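Local coordinates for rhophilin-2 (Homo sapiens, PDB 2VSV), which binds GTP-bound Rho as a full-length protein, may limit stress fibre formation, and is represented here by its PDZ domain, at residues G65-L73 with F91-S102. Numbering follows the deposited sequence.
Sequences GDYIVSIQL and FGEDEIEMKVVS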
loop_
_atom_site.group_PDB
_atom_site.type_symbol
_atom_site.label_atom_id
_atom_site.label_comp_id
_atom_site.label_asym_id
_atom_site.label_seq_id
_atom_site.Cartn_x
_atom_site.Cartn_y
_atom_site.Cartn_z
ATOM N N GLY B 65 2.072 -0.548 -6.650
ATOM C CA GLY B 65 0.758 -0.554 -6.043
ATOM C C GLY B 65 0.009 0.769 -6.097
ATOM O O GLY B 65 -1.186 0.758 -5.874
ATOM N N ASP B 66 0.678 1.895 -6.392
ATOM C CA ASP B 66 -0.039 3.194 -6.553
ATOM C C ASP B 66 -1.138 3.132 -7.613
ATOM O O ASP B 66 -0.997 2.464 -8.661
ATOM C CB ASP B 66 0.915 4.330 -6.885
ATOM C CG ASP B 66 1.779 4.707 -5.708
ATOM O OD1 ASP B 66 1.543 4.170 -4.604
ATOM O OD2 ASP B 66 2.706 5.511 -5.895
ATOM N N TYR B 67 -2.252 3.799 -7.335
ATOM C CA TYR B 67 -3.345 3.865 -8.279
ATOM C C TYR B 67 -3.276 5.188 -9.036
ATOM O O TYR B 67 -3.080 6.225 -8.420
ATOM C CB TYR B 67 -4.695 3.786 -7.557
ATOM C CG TYR B 67 -4.854 2.538 -6.722
ATOM C CD1 TYR B 67 -5.345 1.371 -7.285
ATOM C CD2 TYR B 67 -4.442 2.510 -5.381
ATOM C CE1 TYR B 67 -5.472 0.220 -6.538
ATOM C CE2 TYR B 67 -4.565 1.360 -4.629
ATOM C CZ TYR B 67 -5.086 0.222 -5.213
ATOM O OH TYR B 67 -5.211 -0.922 -4.473
ATOM N N ILE B 68 -3.447 5.133 -10.349
ATOM C CA ILE B 68 -3.388 6.342 -11.207
ATOM C C ILE B 68 -4.773 6.917 -11.262
ATOM O O ILE B 68 -5.717 6.249 -11.720
ATOM C CB ILE B 68 -2.842 6.030 -12.631
ATOM C CG1 ILE B 68 -1.452 5.363 -12.537
ATOM C CG2 ILE B 68 -2.768 7.375 -13.466
ATOM C CD1 ILE B 68 -1.061 4.532 -13.700
ATOM N N VAL B 69 -4.939 8.145 -10.795
ATOM C CA VAL B 69 -6.312 8.682 -10.729
ATOM C C VAL B 69 -6.549 9.743 -11.794
ATOM O O VAL B 69 -7.696 9.960 -12.213
ATOM C CB VAL B 69 -6.640 9.189 -9.325
ATOM C CG1 VAL B 69 -6.847 7.985 -8.399
ATOM C CG2 VAL B 69 -5.510 10.100 -8.827
ATOM N N SER B 70 -5.459 10.366 -12.250
ATOM C CA SER B 70 -5.505 11.335 -13.350
ATOM C C SER B 70 -4.169 11.479 -14.077
ATOM O O SER B 70 -3.101 11.184 -13.522
ATOM C CB SER B 70 -6.009 12.692 -12.844
ATOM O OG SER B 70 -5.147 13.222 -11.880
ATOM N N ILE B 71 -4.273 11.860 -15.355
ATOM C CA ILE B 71 -3.143 12.218 -16.205
ATOM C C ILE B 71 -3.458 13.619 -16.692
ATOM O O ILE B 71 -4.481 13.843 -17.337
ATOM C CB ILE B 71 -2.975 11.189 -17.395
ATOM C CG1 ILE B 71 -2.606 9.797 -16.855
ATOM C CG2 ILE B 71 -1.895 11.678 -18.406
ATOM C CD1 ILE B 71 -2.763 8.696 -17.890
ATOM N N GLN B 72 -2.639 14.585 -16.299
ATOM C CA GLN B 72 -3.027 15.988 -16.411
ATOM C C GLN B 72 -4.477 16.156 -15.924
ATOM O O GLN B 72 -4.776 15.757 -14.816
ATOM C CB GLN B 72 -2.829 16.513 -17.827
ATOM C CG GLN B 72 -1.348 16.520 -18.322
ATOM C CD GLN B 72 -1.180 17.037 -19.750
ATOM O OE1 GLN B 72 -2.172 17.268 -20.463
ATOM N NE2 GLN B 72 0.088 17.235 -20.173
ATOM N N LEU B 73 -5.351 16.763 -16.719
ATOM C CA LEU B 73 -6.702 17.003 -16.265
ATOM C C LEU B 73 -7.661 15.991 -16.856
ATOM O O LEU B 73 -8.854 16.247 -16.851
ATOM C CB LEU B 73 -7.140 18.454 -16.558
ATOM C CG LEU B 73 -6.295 19.583 -15.917
ATOM C CD1 LEU B 73 -6.870 20.968 -16.233
ATOM C CD2 LEU B 73 -6.163 19.434 -14.398
ATOM N N PHE B 91 2.050 10.590 -24.976
ATOM C CA PHE B 91 2.985 11.644 -24.589
ATOM C C PHE B 91 4.335 11.508 -25.268
ATOM O O PHE B 91 5.140 12.448 -25.285
ATOM C CB PHE B 91 3.170 11.654 -23.051
ATOM C CG PHE B 91 2.018 12.255 -22.300
ATOM C CD1 PHE B 91 2.037 13.583 -21.952
ATOM C CD2 PHE B 91 0.899 11.510 -21.984
ATOM C CE1 PHE B 91 1.026 14.146 -21.293
ATOM C CE2 PHE B 91 -0.146 12.088 -21.299
ATOM C CZ PHE B 91 -0.096 13.419 -20.962
ATOM N N GLY B 92 4.637 10.310 -25.764
ATOM C CA GLY B 92 5.944 10.074 -26.295
ATOM C C GLY B 92 6.979 10.412 -25.257
ATOM O O GLY B 92 6.914 9.936 -24.127
ATOM N N GLU B 93 7.959 11.214 -25.649
ATOM C CA GLU B 93 9.040 11.599 -24.737
ATOM C C GLU B 93 8.765 12.947 -24.084
ATOM O O GLU B 93 9.642 13.495 -23.412
ATOM C CB GLU B 93 10.366 11.687 -25.489
ATOM C CG GLU B 93 10.868 10.371 -26.050
ATOM C CD GLU B 93 12.314 10.445 -26.507
ATOM O OE1 GLU B 93 12.929 11.534 -26.434
ATOM O OE2 GLU B 93 12.837 9.407 -26.953
ATOM N N ASP B 94 7.567 13.483 -24.263
ATOM C CA ASP B 94 7.232 14.743 -23.583
ATOM C C ASP B 94 6.867 14.548 -22.103
ATOM O O ASP B 94 6.565 13.433 -21.671
ATOM C CB ASP B 94 6.107 15.465 -24.317
ATOM C CG ASP B 94 6.546 16.053 -25.662
ATOM O OD1 ASP B 94 7.739 16.420 -25.826
ATOM O OD2 ASP B 94 5.673 16.181 -26.545
ATOM N N GLU B 95 6.884 15.654 -21.349
ATOM C CA GLU B 95 6.593 15.667 -19.930
ATOM C C GLU B 95 5.208 15.078 -19.666
ATOM O O GLU B 95 4.225 15.479 -20.285
ATOM C CB GLU B 95 6.608 17.095 -19.379
ATOM C CG GLU B 95 6.711 17.140 -17.849
ATOM C CD GLU B 95 6.689 18.554 -17.270
ATOM O OE1 GLU B 95 6.499 19.529 -18.039
ATOM O OE2 GLU B 95 6.863 18.681 -16.041
ATOM N N ILE B 96 5.167 14.099 -18.768
ATOM C CA ILE B 96 3.907 13.515 -18.290
ATOM C C ILE B 96 3.700 14.006 -16.841
ATOM O O ILE B 96 4.648 14.055 -16.037
ATOM C CB ILE B 96 3.945 11.984 -18.309
ATOM C CG1 ILE B 96 4.313 11.468 -19.703
ATOM C CG2 ILE B 96 2.591 11.419 -17.894
ATOM C CD1 ILE B 96 4.435 9.936 -19.807
ATOM N N GLU B 97 2.471 14.418 -16.546
ATOM C CA GLU B 97 2.014 14.646 -15.182
ATOM C C GLU B 97 0.880 13.650 -14.969
ATOM O O GLU B 97 -0.019 13.569 -15.788
ATOM C CB GLU B 97 1.553 16.093 -14.967
ATOM C CG GLU B 97 1.257 16.464 -13.495
ATOM C CD GLU B 97 -0.143 16.028 -12.998
ATOM O OE1 GLU B 97 -0.987 15.577 -13.821
ATOM O OE2 GLU B 97 -0.417 16.169 -11.787
ATOM N N MET B 98 0.999 12.827 -13.926
ATOM C CA MET B 98 -0.118 12.035 -13.443
ATOM C C MET B 98 -0.249 12.246 -11.931
ATOM O O MET B 98 0.712 12.687 -11.253
ATOM C CB MET B 98 0.065 10.568 -13.794
ATOM C CG MET B 98 1.161 9.890 -13.131
ATOM S SD MET B 98 1.223 8.206 -13.745
ATOM C CE MET B 98 2.516 7.535 -12.703
ATOM N N LYS B 99 -1.455 12.007 -11.432
ATOM C CA LYS B 99 -1.683 11.937 -10.017
ATOM C C LYS B 99 -1.973 10.513 -9.594
ATOM O O LYS B 99 -2.746 9.789 -10.226
ATOM C CB LYS B 99 -2.815 12.877 -9.585
ATOM C CG LYS B 99 -2.405 14.347 -9.663
ATOM C CD LYS B 99 -3.510 15.281 -9.285
ATOM C CE LYS B 99 -3.071 16.749 -9.408
ATOM N NZ LYS B 99 -2.780 17.144 -10.830
ATOM N N VAL B 100 -1.333 10.126 -8.509
ATOM C CA VAL B 100 -1.455 8.806 -7.944
ATOM C C VAL B 100 -1.861 8.859 -6.482
ATOM O O VAL B 100 -1.632 9.867 -5.775
ATOM C CB VAL B 100 -0.139 8.005 -8.061
ATOM C CG1 VAL B 100 0.194 7.691 -9.533
ATOM C CG2 VAL B 100 0.991 8.734 -7.358
ATOM N N VAL B 101 -2.479 7.770 -6.031
ATOM C CA VAL B 101 -2.743 7.580 -4.617
ATOM C C VAL B 101 -2.173 6.239 -4.209
ATOM O O VAL B 101 -2.211 5.277 -4.975
ATOM C CB VAL B 101 -4.241 7.673 -4.271
ATOM C CG1 VAL B 101 -4.731 9.046 -4.508
ATOM C CG2 VAL B 101 -5.078 6.653 -5.073
ATOM N N SER B 102 -1.634 6.175 -3.001
ATOM C CA SER B 102 -1.121 4.908 -2.481
ATOM C C SER B 102 -2.175 4.052 -1.779
ATOM O O SER B 102 -1.989 2.834 -1.658
ATOM C CB SER B 102 0.078 5.160 -1.586
ATOM O OG SER B 102 1.159 5.638 -2.365
HETATM O O HOH W 1 -3.174 14.937 -12.832
HETATM O O HOH W 2 2.369 16.958 -18.629
#
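Ile68, Ile71, Met98 and Val100 meet on the buried face of two antiparallel strands, 67-71 and 96-101. Met98 SD reaches both branches of Ile68, lying 4.1 Å from Ile68 CG2, and Ile68 CG1 also touches Val100 CG1. Phe38 and Leu40 of strand 38-41, together with Leu87 and Leu88 of helix 81-89, close over this side. Ile71 turns CG2 anti to its backbone N, which carries it to 3.4 Å from Phe91 CE2, while Gln72 brings its amide to the ring edge with the two planes 87° apart. The backbones are joined by a Tyr67-Val101 pair at one end, where Tyr67 N bonds to Val101 O at 2.8 Å, and by a Ser70-Lys99 pair further on. The register slips by one after Ile68, at a classic beta bulge: Val69 and Ser70 both face Lys99, whose O takes a good bond from Val69 N and a weak one from Ser70 N. This is the antiparallel sheet of a PDZ domain, with strand 96-101 set between 67-71 and 25-29. At one end of the pairing Ser102 OG donates to Asp66 OD1 (2.7 Å) from 44° above the carboxylate plane; Arg25 binds both side chains, which probably stabilises the aspartate's negative charge. The Ser70-Lys99 side is looser and wetter. Glu97 bends at chi2 (-82°), and its OE2 receives Lys99 NZ on the syn side at 2.7 Å, besides a bond from Ser26. One water gathers Ser70 OG, Gln72 O, Glu97 OE1 and Lys99 NZ; a second water, 2.8 Å from Gln72 NE2, links it to Glu95 O. On the same side as Lys99, Tyr67 packs its CB on Val101 CG2 at 3.8 Å, and its side chain meets Tyr67 of the second subunit.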